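Local coordinates for NDP-rhamnosyltransferase (Saccharopolyspora spinosa, PDB 3UYL), which belongs to the GT-B clan of glycosyltransferases, enzymes built from two Rossmann-like domains that face each other across a cleft, at residues A218-I223 / E252-V257; E288-A293 / I307-L312; L5-P10 / A124-V129. One frame throughout, in Å; residues are numbered along the deposited sequence.

Contact 1 of 3, residues A218-I223 / E252-V257; sequences ARRVCI and EAVIAV. With TYD (thymidine-5'-diphosphate), chain C.
Arg-220 and Glu-252 meet on neighbouring parallel strands, 219-223 and 252-257, in the Rossmann-like C-terminal half of a GT-B fold. The segment axes approach to 4.6 Å and diverge by 22°, an ordinary sheet twist, and helices 227-233 and 236-247 carry the chain from one strand to the other.

Five backbone hydrogen bonds join the pair, drawn from Arg-219, Val-221 and Ile-223 on one strand and Glu-252, Val-254 and Ala-256 on the other. The shortest runs from Val-254 N to Val-221 O, 2.7 Å. That oxygen is also approached by Ala-253 CA at 3.2 Å, a CA-H...O contact.

The charged part is a salt bridge between side chains lying alongside each other. Glu-252 is extended, whereas Arg-220 bends at chi3 (-74°) and so brings NE within 2.6 Å of Glu-252 OE2; NH2 adds a weak bond of 3.0 Å to the same oxygen. The guanidinium and carboxylate planes stand 40° apart, and NE meets OE2 from above the carboxylate plane. Because Arg-273 of strand 272-276 forms a salt bridge with OE2 too, two positive groups probably stabilise the ionised carboxylate. Arg-220 NH1 turns elsewhere, to Trp-211 O and Thr-286 OG1.

Apolar packing uses both faces. Val-254 CG2 lies 3.8 Å from Arg-220 CG, while on the face packed by helix 236-247 the side chains of Ile-223 and Ile-255 lie side by side, pointing the same way, with Ile-223 CD1 4.1 Å from Ile-255 CG1. At the far end of the strand, Ala-256 CB stands 3.4 Å from O4 of the thymidine-5'-diphosphate.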
ATOM      1  N   ALA A 218     -26.876  19.422 -10.048  1.00 15.73           N
ATOM      2  CA  ALA A 218     -26.206  20.496  -9.293  1.00 15.82           C
ATOM      3  C   ALA A 218     -24.765  20.719  -9.817  1.00 15.53           C
ATOM      4  O   ALA A 218     -24.208  19.884 -10.540  1.00 16.90           O
ATOM      5  CB  ALA A 218     -26.187  20.184  -7.783  1.00 14.82           C
ATOM      6  N   ARG A 219     -24.175  21.846  -9.460  1.00 14.73           N
ATOM      7  CA  ARG A 219     -22.795  22.163  -9.829  1.00 15.40           C
ATOM      8  C   ARG A 219     -21.912  21.659  -8.663  1.00 16.03           C
ATOM      9  O   ARG A 219     -21.882  22.309  -7.587  1.00 14.82           O
ATOM     10  CB  ARG A 219     -22.666  23.716  -9.980  1.00 14.48           C
ATOM     11  CG  ARG A 219     -23.801  24.421 -10.782  1.00 14.33           C
ATOM     12  CD  ARG A 219     -23.966  23.874 -12.210  1.00 15.72           C
ATOM     13  NE  ARG A 219     -22.733  23.929 -13.035  1.00 16.59           N
ATOM     14  CZ  ARG A 219     -22.311  25.051 -13.617  1.00 16.54           C
ATOM     15  NH1 ARG A 219     -21.190  25.066 -14.345  1.00 15.97           N
ATOM     16  NH2 ARG A 219     -23.030  26.169 -13.463  1.00 15.95           N
ATOM     17  N   ARG A 220     -21.245  20.520  -8.840  1.00 13.80           N
ATOM     18  CA  ARG A 220     -20.586  19.935  -7.690  1.00 14.48           C
ATOM     19  C   ARG A 220     -19.203  20.589  -7.441  1.00 14.42           C
ATOM     20  O   ARG A 220     -18.354  20.654  -8.340  1.00 13.48           O
ATOM     21  CB  ARG A 220     -20.517  18.439  -7.850  1.00 15.40           C
ATOM     22  CG  ARG A 220     -19.900  17.711  -6.688  1.00 19.44           C
ATOM     23  CD  ARG A 220     -20.130  16.200  -6.858  1.00 18.49           C
ATOM     24  NE  ARG A 220     -21.496  15.750  -6.602  1.00 18.66           N
ATOM     25  CZ  ARG A 220     -21.924  14.490  -6.829  1.00 19.92           C
ATOM     26  NH1 ARG A 220     -21.126  13.545  -7.321  1.00 17.36           N
ATOM     27  NH2 ARG A 220     -23.153  14.158  -6.567  1.00 20.45           N
ATOM     28  N   VAL A 221     -19.037  21.141  -6.249  1.00 14.69           N
ATOM     29  CA  VAL A 221     -17.772  21.833  -5.835  1.00 14.41           C
ATOM     30  C   VAL A 221     -17.265  21.090  -4.569  1.00 16.00           C
ATOM     31  O   VAL A 221     -17.985  20.898  -3.551  1.00 14.77           O
ATOM     32  CB  VAL A 221     -18.001  23.314  -5.593  1.00 16.85           C
ATOM     33  CG1 VAL A 221     -16.739  24.051  -5.118  1.00 18.77           C
ATOM     34  CG2 VAL A 221     -18.481  24.000  -6.880  1.00 17.18           C
ATOM     35  N   CYS A 222     -16.059  20.546  -4.706  1.00 15.47           N
ATOM     36  CA  CYS A 222     -15.364  19.969  -3.590  1.00 14.69           C
ATOM     37  C   CYS A 222     -14.515  21.019  -2.817  1.00 14.08           C
ATOM     38  O   CYS A 222     -13.687  21.742  -3.401  1.00 13.41           O
ATOM     39  CB  CYS A 222     -14.464  18.806  -4.087  1.00 14.82           C
ATOM     40  SG  CYS A 222     -13.547  17.993  -2.738  1.00 19.13           S
ATOM     41  N   ILE A 223     -14.653  20.989  -1.487  1.00 12.71           N
ATOM     42  CA  ILE A 223     -13.827  21.759  -0.574  1.00 13.35           C
ATOM     43  C   ILE A 223     -12.987  20.748   0.159  1.00 14.10           C
ATOM     44  O   ILE A 223     -13.513  19.873   0.771  1.00 13.15           O
ATOM     45  CB  ILE A 223     -14.705  22.559   0.466  1.00 12.80           C
ATOM     46  CG1 ILE A 223     -15.588  23.578  -0.269  1.00 14.11           C
ATOM     47  CG2 ILE A 223     -13.800  23.281   1.429  1.00 11.42           C
ATOM     48  CD1 ILE A 223     -16.676  24.172   0.657  1.00 14.06           C
ATOM     49  N   GLU A 252     -23.737  22.375  -5.244  1.00 18.75           N
ATOM     50  CA  GLU A 252     -23.645  21.314  -4.249  1.00 21.39           C
ATOM     51  C   GLU A 252     -22.209  21.241  -3.713  1.00 19.15           C
ATOM     52  O   GLU A 252     -21.268  21.003  -4.475  1.00 17.44           O
ATOM     53  CB  GLU A 252     -24.001  20.024  -4.939  1.00 23.29           C
ATOM     54  CG  GLU A 252     -23.913  18.777  -4.092  1.00 35.16           C
ATOM     55  CD  GLU A 252     -24.211  17.540  -4.919  1.00 40.67           C
ATOM     56  OE1 GLU A 252     -25.341  17.445  -5.501  1.00 43.76           O
ATOM     57  OE2 GLU A 252     -23.313  16.683  -4.985  1.00 40.70           O
ATOM     58  N   ALA A 253     -22.027  21.462  -2.419  1.00 18.52           N
ATOM     59  CA  ALA A 253     -20.654  21.430  -1.838  1.00 20.12           C
ATOM     60  C   ALA A 253     -20.315  20.086  -1.214  1.00 20.79           C
ATOM     61  O   ALA A 253     -21.069  19.640  -0.305  1.00 25.31           O
ATOM     62  CB  ALA A 253     -20.529  22.529  -0.797  1.00 20.55           C
ATOM     63  N   VAL A 254     -19.252  19.413  -1.686  1.00 18.30           N
ATOM     64  CA  VAL A 254     -18.808  18.180  -1.088  1.00 18.24           C
ATOM     65  C   VAL A 254     -17.603  18.556  -0.194  1.00 18.64           C
ATOM     66  O   VAL A 254     -16.585  18.967  -0.680  1.00 16.96           O
ATOM     67  CB  VAL A 254     -18.433  17.121  -2.153  1.00 18.84           C
ATOM     68  CG1 VAL A 254     -17.980  15.829  -1.498  1.00 17.85           C
ATOM     69  CG2 VAL A 254     -19.649  16.826  -3.021  1.00 19.06           C
ATOM     70  N   ILE A 255     -17.750  18.493   1.123  1.00 17.10           N
ATOM     71  CA  ILE A 255     -16.680  18.990   2.020  1.00 15.16           C
ATOM     72  C   ILE A 255     -15.878  17.804   2.516  1.00 16.86           C
ATOM     73  O   ILE A 255     -16.391  16.986   3.266  1.00 16.97           O
ATOM     74  CB  ILE A 255     -17.285  19.834   3.193  1.00 14.45           C
ATOM     75  CG1 ILE A 255     -18.224  20.937   2.627  1.00 15.29           C
ATOM     76  CG2 ILE A 255     -16.218  20.458   4.067  1.00 14.40           C
ATOM     77  CD1 ILE A 255     -19.323  21.328   3.615  1.00 15.45           C
ATOM     78  N   ALA A 256     -14.608  17.688   2.076  1.00 17.13           N
ATOM     79  CA  ALA A 256     -13.721  16.573   2.503  1.00 17.20           C
ATOM     80  C   ALA A 256     -12.940  17.075   3.715  1.00 18.86           C
ATOM     81  O   ALA A 256     -12.197  18.048   3.611  1.00 21.33           O
ATOM     82  CB  ALA A 256     -12.794  16.135   1.349  1.00 15.60           C
ATOM     83  N   VAL A 257     -13.170  16.471   4.872  1.00 20.53           N
ATOM     84  CA  VAL A 257     -12.612  16.932   6.166  1.00 21.30           C
ATOM     85  C   VAL A 257     -12.108  15.731   6.875  1.00 20.62           C
ATOM     86  O   VAL A 257     -12.716  14.662   6.746  1.00 22.08           O
ATOM     87  CB  VAL A 257     -13.653  17.589   7.117  1.00 23.77           C
ATOM     88  CG1 VAL A 257     -13.813  19.054   6.772  1.00 21.18           C
ATOM     89  CG2 VAL A 257     -14.965  16.775   7.154  1.00 21.33           C
TER
HETATM   90  PA  TYD C 401      -2.638  17.995   0.815  1.00 37.20           P
HETATM   91  O1A TYD C 401      -1.331  17.904   0.080  1.00 33.79           O
HETATM   92  O2A TYD C 401      -3.874  18.526   0.078  1.00 32.47           O
HETATM   93  O3A TYD C 401      -2.304  18.976   2.092  1.00 50.12           O
HETATM   94  PB  TYD C 401      -3.013  19.001   3.561  1.00 64.33           P
HETATM   95  O1B TYD C 401      -2.966  17.597   4.155  1.00 57.79           O
HETATM   96  O2B TYD C 401      -2.341  19.940   4.543  1.00 54.52           O
HETATM   97  O3B TYD C 401      -4.312  19.582   2.993  1.00 66.23           O
HETATM   98  O5' TYD C 401      -2.874  16.475   1.412  1.00 32.20           O
HETATM   99  C5' TYD C 401      -4.109  15.890   1.929  1.00 26.63           C
HETATM  100  C4' TYD C 401      -4.259  14.453   1.392  1.00 23.34           C
HETATM  101  O4' TYD C 401      -5.406  13.861   2.021  1.00 22.22           O
HETATM  102  C3' TYD C 401      -4.533  14.437  -0.127  1.00 22.16           C
HETATM  103  O3' TYD C 401      -4.070  13.272  -0.795  1.00 21.92           O
HETATM  104  C2' TYD C 401      -6.023  14.278  -0.230  1.00 21.21           C
HETATM  105  C1' TYD C 401      -6.337  13.476   1.024  1.00 22.15           C
HETATM  106  N1  TYD C 401      -7.654  13.597   1.621  1.00 23.54           N
HETATM  107  C2  TYD C 401      -8.731  12.866   1.055  1.00 21.22           C
HETATM  108  O2  TYD C 401      -8.550  12.193   0.031  1.00 20.68           O
HETATM  109  N3  TYD C 401      -9.954  12.917   1.588  1.00 21.37           N
HETATM  110  C4  TYD C 401     -10.144  13.660   2.702  1.00 22.74           C
HETATM  111  O4  TYD C 401     -11.260  13.706   3.196  1.00 22.28           O
HETATM  112  C5  TYD C 401      -9.031  14.431   3.333  1.00 23.35           C
HETATM  113  C5M TYD C 401      -9.254  15.247   4.575  1.00 23.10           C
HETATM  114  C6  TYD C 401      -7.799  14.356   2.739  1.00 23.83           C

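Contact 2 of 3, residues E288-A293 / I307-L312; sequences ELVICA and IPQLVL
Ile-291 and Leu-310 lie side by side and point the same way, with Ile-291 CG1 4.1 Å from Leu-310 CB. They share the face of the sheet on which Leu-310 meets Phe-346 and Ile-350 of helix 343-354. The other branch of Ile-291 serves a different neighbour: with chi1 at -52°, CG2 sits anti to the backbone N and beside the carbonyl carbon, and from there slants across Leu-312 CD1 at 3.6 Å.

Val-290 occupies the opposite face and leans the other way along the chain. Its chi1 of 172° leaves CG2 beside the backbone N, directed back to Ile-307, and the two side chains cross at about a right angle with their CG2 atoms 3.9 Å apart. Leu-289 starts off pointing away from 307-312, yet its CD1 swings back to within 3.5 Å of Pro-308 O. The proline ring in turn sets its CG against Glu-288 O, also at 3.5 Å.

Between these two faces the backbones run parallel, 15° apart in direction, as the two strands of a beta-alpha-beta crossover whose helix, 296-304, packs on Val-290, Cys-292 and Gln-309. Four hydrogen bonds hold them together. Pro-308 has no N-H to give but contributes its carbonyl, to which Val-290 N is bonded in the carbonyl plane at 3.0 Å. Leu-310 then uses both of its backbone groups, its N reaching Val-290 O at 2.9 Å and its O receiving Cys-292 N at 3.1 Å.

No salt bridge joins the segments, since 307-312 has no charged side chain; the carboxylate of Glu-288 pairs instead with Arg-219. The chemistry thus implies a buried join in which peptide groups satisfy one another and aliphatic side chains supply most of the packing, with Cys-292 and Gln-309 on the same face as Val-290.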
ATOM      1  N   GLU A 288     -16.845  19.912 -10.556  1.00 15.09           N
ATOM      2  CA  GLU A 288     -16.451  20.972 -11.502  1.00 15.71           C
ATOM      3  C   GLU A 288     -15.375  21.979 -11.021  1.00 15.10           C
ATOM      4  O   GLU A 288     -14.796  22.764 -11.837  1.00 15.29           O
ATOM      5  CB  GLU A 288     -17.708  21.777 -11.913  1.00 17.05           C
ATOM      6  CG  GLU A 288     -18.718  20.956 -12.684  1.00 17.95           C
ATOM      7  CD  GLU A 288     -19.886  21.826 -13.127  1.00 20.53           C
ATOM      8  OE1 GLU A 288     -19.646  22.784 -13.865  1.00 21.86           O
ATOM      9  OE2 GLU A 288     -21.024  21.583 -12.698  1.00 25.53           O
ATOM     10  N   LEU A 289     -15.087  21.944  -9.734  1.00 12.61           N
ATOM     11  CA  LEU A 289     -14.171  22.899  -9.122  1.00 14.13           C
ATOM     12  C   LEU A 289     -13.658  22.271  -7.842  1.00 12.54           C
ATOM     13  O   LEU A 289     -14.435  21.595  -7.168  1.00 13.49           O
ATOM     14  CB  LEU A 289     -14.864  24.271  -8.848  1.00 13.35           C
ATOM     15  CG  LEU A 289     -14.091  25.369  -8.093  1.00 14.97           C
ATOM     16  CD1 LEU A 289     -12.953  25.870  -8.953  1.00 13.47           C
ATOM     17  CD2 LEU A 289     -15.013  26.502  -7.673  1.00 13.03           C
ATOM     18  N   VAL A 290     -12.394  22.536  -7.480  1.00 12.22           N
ATOM     19  CA  VAL A 290     -11.866  22.158  -6.151  1.00 11.98           C
ATOM     20  C   VAL A 290     -11.398  23.425  -5.409  1.00 12.59           C
ATOM     21  O   VAL A 290     -10.701  24.252  -6.010  1.00 12.52           O
ATOM     22  CB  VAL A 290     -10.703  21.128  -6.280  1.00 11.52           C
ATOM     23  CG1 VAL A 290      -9.994  20.865  -4.932  1.00 12.08           C
ATOM     24  CG2 VAL A 290     -11.260  19.852  -6.884  1.00 11.71           C
ATOM     25  N   ILE A 291     -11.874  23.638  -4.169  1.00 12.05           N
ATOM     26  CA  ILE A 291     -11.425  24.801  -3.341  1.00 12.54           C
ATOM     27  C   ILE A 291     -10.472  24.211  -2.289  1.00 12.63           C
ATOM     28  O   ILE A 291     -10.858  23.315  -1.579  1.00 11.31           O
ATOM     29  CB  ILE A 291     -12.561  25.568  -2.614  1.00 11.86           C
ATOM     30  CG1 ILE A 291     -13.625  25.921  -3.637  1.00 11.93           C
ATOM     31  CG2 ILE A 291     -11.957  26.866  -2.016  1.00 11.55           C
ATOM     32  CD1 ILE A 291     -14.819  26.630  -3.071  1.00 15.29           C
ATOM     33  N   CYS A 292      -9.195  24.631  -2.294  1.00 13.44           N
ATOM     34  CA  CYS A 292      -8.266  24.002  -1.386  1.00 13.86           C
ATOM     35  C   CYS A 292      -7.290  25.035  -0.945  1.00 14.70           C
ATOM     36  O   CYS A 292      -7.410  26.185  -1.375  1.00 14.87           O
ATOM     37  CB  CYS A 292      -7.571  22.816  -2.092  1.00 14.83           C
ATOM     38  SG  CYS A 292      -6.704  23.312  -3.610  1.00 20.02           S
ATOM     39  N   ALA A 293      -6.248  24.647  -0.180  1.00 12.65           N
ATOM     40  CA  ALA A 293      -5.229  25.597   0.225  1.00 13.67           C
ATOM     41  C   ALA A 293      -3.960  25.584  -0.687  1.00 14.07           C
ATOM     42  O   ALA A 293      -3.023  26.424  -0.515  1.00 12.74           O
ATOM     43  CB  ALA A 293      -4.863  25.384   1.703  1.00 14.87           C
ATOM     44  N   ILE A 307      -9.369  19.151 -13.293  1.00 14.50           N
ATOM     45  CA  ILE A 307     -10.334  19.923 -12.528  1.00 12.66           C
ATOM     46  C   ILE A 307      -9.695  21.291 -12.048  1.00 12.33           C
ATOM     47  O   ILE A 307      -8.673  21.251 -11.345  1.00 10.97           O
ATOM     48  CB  ILE A 307     -10.877  19.202 -11.269  1.00 12.95           C
ATOM     49  CG1 ILE A 307     -11.460  17.761 -11.472  1.00 14.84           C
ATOM     50  CG2 ILE A 307     -11.977  20.085 -10.675  1.00 11.94           C
ATOM     51  CD1 ILE A 307     -12.309  17.519 -12.720  1.00 17.50           C
ATOM     52  N   PRO A 308     -10.328  22.467 -12.361  1.00 11.44           N
ATOM     53  CA  PRO A 308      -9.767  23.763 -11.987  1.00 11.86           C
ATOM     54  C   PRO A 308      -9.945  23.968 -10.522  1.00 12.49           C
ATOM     55  O   PRO A 308     -10.814  23.316  -9.933  1.00 12.87           O
ATOM     56  CB  PRO A 308     -10.647  24.791 -12.699  1.00 11.23           C
ATOM     57  CG  PRO A 308     -11.827  24.069 -13.152  1.00 12.44           C
ATOM     58  CD  PRO A 308     -11.464  22.621 -13.292  1.00 11.56           C
ATOM     59  N   GLN A 309      -9.104  24.844  -9.945  1.00 13.09           N
ATOM     60  CA  GLN A 309      -9.122  25.097  -8.501  1.00 13.75           C
ATOM     61  C   GLN A 309      -9.171  26.559  -8.152  1.00 14.25           C
ATOM     62  O   GLN A 309      -8.676  27.444  -8.891  1.00 14.39           O
ATOM     63  CB  GLN A 309      -7.853  24.495  -7.844  1.00 13.33           C
ATOM     64  CG  GLN A 309      -7.732  23.004  -8.085  1.00 13.63           C
ATOM     65  CD  GLN A 309      -6.402  22.614  -8.707  1.00 15.56           C
ATOM     66  OE1 GLN A 309      -6.374  22.079  -9.833  1.00 16.90           O
ATOM     67  NE2 GLN A 309      -5.311  22.917  -8.044  1.00 13.32           N
ATOM     68  N   LEU A 310      -9.738  26.796  -6.990  1.00 14.69           N
ATOM     69  CA  LEU A 310      -9.753  28.089  -6.372  1.00 15.17           C
ATOM     70  C   LEU A 310      -8.851  27.840  -5.141  1.00 14.13           C
ATOM     71  O   LEU A 310      -9.119  26.951  -4.340  1.00 14.37           O
ATOM     72  CB  LEU A 310     -11.156  28.376  -5.808  1.00 17.43           C
ATOM     73  CG  LEU A 310     -11.622  29.819  -5.746  1.00 17.72           C
ATOM     74  CD1 LEU A 310     -13.006  30.090  -5.127  1.00 17.49           C
ATOM     75  CD2 LEU A 310     -10.574  30.666  -5.132  1.00 18.26           C
ATOM     76  N   VAL A 311      -7.795  28.598  -5.022  1.00 12.84           N
ATOM     77  CA  VAL A 311      -6.692  28.219  -4.151  1.00 13.09           C
ATOM     78  C   VAL A 311      -6.585  29.331  -3.107  1.00 12.50           C
ATOM     79  O   VAL A 311      -6.543  30.509  -3.476  1.00 11.85           O
ATOM     80  CB  VAL A 311      -5.359  28.064  -4.939  1.00 12.42           C
ATOM     81  CG1 VAL A 311      -4.256  27.525  -4.004  1.00 12.38           C
ATOM     82  CG2 VAL A 311      -5.550  27.105  -6.152  1.00 13.27           C
ATOM     83  N   LEU A 312      -6.565  28.977  -1.836  1.00 12.58           N
ATOM     84  CA  LEU A 312      -6.411  29.967  -0.790  1.00 12.51           C
ATOM     85  C   LEU A 312      -5.082  29.628  -0.095  1.00 12.79           C
ATOM     86  O   LEU A 312      -5.116  28.940   0.945  1.00 12.94           O
ATOM     87  CB  LEU A 312      -7.527  29.811   0.221  1.00 12.92           C
ATOM     88  CG  LEU A 312      -8.959  30.355   0.012  1.00 16.06           C
ATOM     89  CD1 LEU A 312      -9.643  29.478  -0.992  1.00 15.93           C
ATOM     90  CD2 LEU A 312      -9.709  30.264   1.347  1.00 16.52           C
TER

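Contact 3 of 3, residues L5-P10 / A124-V129; sequences LVVPLP and ALIGRV
Ala-124, the residue most buried by this contact, directs its methyl group at the chain leaving strand 3-7. CB lies 3.4 Å from Val-7 O and 4.0 Å from Leu-9 N, so it packs against polar backbone atoms as much as against side chains. It belongs to the turn between strand 117-121 and helix 125-133, next to the first strand of the N-terminal Rossmann-like sheet. Its own carbonyl works within the turn: Gly-127 N is bonded to Ala-124 O at 3.0 Å, which ties the turn to the helix that follows.

Val-7 comes second in buried surface and sits at the end of its strand. Its chi1 of 179° holds CG1 anti to the backbone N, and this single methyl does the touching. CG1 is 3.8 Å from Ile-126 CG2, the two side chains crossing at about a right angle, and 4.0 Å from Gly-127 N. Ile-126 offers only that short branch to Val-7, while the residue also packs on Ser-99 and Tyr-106 of helix 82-113. Gly-127, lacking a side chain, lets the helix backbone settle close to the strand, with Val-7 CA and Gly-127 CA 6.0 Å apart.

Leu-9 reaches Ala-124 from the loop. Its chi1 of -94° is away from a staggered value, and CD2 rests 4.0 Å from Ala-124 CA, a little farther from its CB. The backbone N of Leu-9 is fixed separately, by a hydrogen bond to Asp-121 OD2.

No hydrogen bond crosses between 5-10 and 124-129. Their join is therefore van der Waals in character: small residues at the helix start, Ala-124 and Gly-127, permit close approach, while Asp-121 gives the loop a polar anchor at Leu-9 N.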
ATOM      1  N   LEU A   5      15.899   3.003   1.901  1.00 14.98           N
ATOM      2  CA  LEU A   5      15.439   3.687   3.093  1.00 15.65           C
ATOM      3  C   LEU A   5      14.893   5.069   2.728  1.00 15.16           C
ATOM      4  O   LEU A   5      15.573   5.867   2.083  1.00 16.75           O
ATOM      5  CB  LEU A   5      16.528   3.799   4.179  1.00 15.32           C
ATOM      6  CG  LEU A   5      16.251   4.592   5.458  1.00 16.12           C
ATOM      7  CD1 LEU A   5      15.269   3.888   6.391  1.00 17.63           C
ATOM      8  CD2 LEU A   5      17.555   4.920   6.187  1.00 16.66           C
ATOM      9  N   VAL A   6      13.681   5.312   3.198  1.00 15.25           N
ATOM     10  CA  VAL A   6      12.914   6.453   2.811  1.00 15.75           C
ATOM     11  C   VAL A   6      13.018   7.384   3.985  1.00 15.10           C
ATOM     12  O   VAL A   6      12.721   6.983   5.097  1.00 14.50           O
ATOM     13  CB  VAL A   6      11.449   6.044   2.497  1.00 15.58           C
ATOM     14  CG1 VAL A   6      10.662   7.251   1.991  1.00 17.01           C
ATOM     15  CG2 VAL A   6      11.395   4.906   1.470  1.00 15.15           C
ATOM     16  N   VAL A   7      13.354   8.643   3.731  1.00 14.87           N
ATOM     17  CA  VAL A   7      13.597   9.613   4.805  1.00 17.42           C
ATOM     18  C   VAL A   7      12.719  10.853   4.551  1.00 16.92           C
ATOM     19  O   VAL A   7      13.134  11.810   3.956  1.00 17.48           O
ATOM     20  CB  VAL A   7      15.072  10.020   4.843  1.00 17.41           C
ATOM     21  CG1 VAL A   7      15.376  11.062   5.938  1.00 18.67           C
ATOM     22  CG2 VAL A   7      15.993   8.793   4.883  1.00 17.25           C
ATOM     23  N   PRO A   8      11.485  10.831   5.007  1.00 19.71           N
ATOM     24  CA  PRO A   8      10.593  12.013   4.833  1.00 20.60           C
ATOM     25  C   PRO A   8      10.723  12.991   5.979  1.00 21.13           C
ATOM     26  O   PRO A   8      11.235  12.627   7.041  1.00 21.47           O
ATOM     27  CB  PRO A   8       9.220  11.381   4.907  1.00 20.44           C
ATOM     28  CG  PRO A   8       9.439  10.281   5.928  1.00 23.96           C
ATOM     29  CD  PRO A   8      10.806   9.727   5.709  1.00 21.28           C
ATOM     30  N   LEU A   9      10.253  14.214   5.787  1.00 23.59           N
ATOM     31  CA  LEU A   9       9.986  15.100   6.913  1.00 24.77           C
ATOM     32  C   LEU A   9       8.731  14.648   7.644  1.00 24.73           C
ATOM     33  O   LEU A   9       7.863  14.013   7.015  1.00 24.15           O
ATOM     34  CB  LEU A   9       9.757  16.544   6.429  1.00 25.86           C
ATOM     35  CG  LEU A   9      10.969  17.478   6.410  1.00 30.27           C
ATOM     36  CD1 LEU A   9      10.466  18.917   6.280  1.00 33.82           C
ATOM     37  CD2 LEU A   9      11.870  17.360   7.638  1.00 26.65           C
ATOM     38  N   PRO A  10       8.574  15.025   8.952  1.00 26.35           N
ATOM     39  CA  PRO A  10       7.382  14.578   9.633  1.00 24.89           C
ATOM     40  C   PRO A  10       6.071  15.253   9.193  1.00 28.14           C
ATOM     41  O   PRO A  10       5.239  15.682  10.038  1.00 29.33           O
ATOM     42  CB  PRO A  10       7.733  14.773  11.117  1.00 26.52           C
ATOM     43  CG  PRO A  10       8.678  15.922  11.131  1.00 27.06           C
ATOM     44  CD  PRO A  10       9.487  15.761   9.869  1.00 25.32           C
ATOM     45  N   ALA A 124      14.168  17.184   3.922  1.00 14.52           N
ATOM     46  CA  ALA A 124      14.717  16.320   4.994  1.00 17.00           C
ATOM     47  C   ALA A 124      16.267  16.254   4.921  1.00 17.06           C
ATOM     48  O   ALA A 124      16.895  15.331   4.303  1.00 16.21           O
ATOM     49  CB  ALA A 124      14.064  14.912   4.932  1.00 14.52           C
ATOM     50  N   LEU A 125      16.864  17.311   5.481  1.00 16.56           N
ATOM     51  CA  LEU A 125      18.304  17.554   5.365  1.00 18.11           C
ATOM     52  C   LEU A 125      19.149  16.362   5.880  1.00 16.90           C
ATOM     53  O   LEU A 125      20.141  15.945   5.271  1.00 19.21           O
ATOM     54  CB  LEU A 125      18.627  18.853   6.092  1.00 16.69           C
ATOM     55  CG  LEU A 125      18.067  20.062   5.337  1.00 16.98           C
ATOM     56  CD1 LEU A 125      18.430  21.320   6.128  1.00 18.81           C
ATOM     57  CD2 LEU A 125      18.564  20.115   3.896  1.00 16.08           C
ATOM     58  N   ILE A 126      18.658  15.757   6.925  1.00 19.40           N
ATOM     59  CA  ILE A 126      19.225  14.498   7.488  1.00 20.85           C
ATOM     60  C   ILE A 126      19.557  13.424   6.480  1.00 19.41           C
ATOM     61  O   ILE A 126      20.620  12.828   6.537  1.00 17.16           O
ATOM     62  CB  ILE A 126      18.349  13.949   8.641  1.00 21.50           C
ATOM     63  CG1 ILE A 126      18.984  12.717   9.291  1.00 26.31           C
ATOM     64  CG2 ILE A 126      16.922  13.665   8.180  1.00 21.85           C
ATOM     65  CD1 ILE A 126      19.595  12.971  10.650  1.00 24.54           C
ATOM     66  N   GLY A 127      18.678  13.203   5.518  1.00 17.19           N
ATOM     67  CA  GLY A 127      18.962  12.236   4.502  1.00 17.54           C
ATOM     68  C   GLY A 127      20.189  12.566   3.647  1.00 18.30           C
ATOM     69  O   GLY A 127      20.851  11.645   3.120  1.00 18.43           O
ATOM     70  N   ARG A 128      20.517  13.849   3.472  1.00 18.82           N
ATOM     71  CA  ARG A 128      21.676  14.180   2.594  1.00 18.58           C
ATOM     72  C   ARG A 128      22.961  13.976   3.416  1.00 21.65           C
ATOM     73  O   ARG A 128      24.021  13.486   2.909  1.00 19.07           O
ATOM     74  CB  ARG A 128      21.620  15.616   2.048  1.00 20.64           C
ATOM     75  CG  ARG A 128      20.329  15.988   1.362  1.00 19.41           C
ATOM     76  CD  ARG A 128      20.295  17.482   1.003  1.00 22.64           C
ATOM     77  NE  ARG A 128      21.466  17.909   0.236  1.00 25.81           N
ATOM     78  CZ  ARG A 128      21.560  19.050  -0.493  1.00 28.92           C
ATOM     79  NH1 ARG A 128      20.508  19.848  -0.602  1.00 21.15           N
ATOM     80  NH2 ARG A 128      22.706  19.375  -1.154  1.00 24.53           N
ATOM     81  N   VAL A 129      22.842  14.338   4.689  1.00 21.37           N
ATOM     82  CA  VAL A 129      23.934  14.181   5.672  1.00 23.77           C
ATOM     83  C   VAL A 129      24.288  12.691   5.745  1.00 21.91           C
ATOM     84  O   VAL A 129      25.435  12.330   5.568  1.00 25.71           O
ATOM     85  CB  VAL A 129      23.504  14.676   7.056  1.00 22.00           C
ATOM     86  CG1 VAL A 129      24.605  14.355   8.025  1.00 24.84           C
ATOM     87  CG2 VAL A 129      23.294  16.174   7.075  1.00 22.29           C
TER

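Overall arrangement
Contacts 1 and 2 belong to one parallel sheet, where strands 219-224 and 289-292 are neighbours: Cys-222 O and Ile-291 N are 2.7 Å apart, a probable hydrogen bond, and Val-221 packs on Ile-291. Contact 3 lies on the other side of the chain's centre, in the N-terminal sheet, about 18 Å from contact 1 and 16 Å from contact 2 between nearest atoms. All three are largely buried. Backbone hydrogen bonds dominate the strand pairs, contact 1 adding an interstrand salt bridge at its partly exposed end and contact 2 having mainly aliphatic side-chain contacts and no salt bridge between its segments, whereas the strand-to-helix join of contact 3 relies on packing alone.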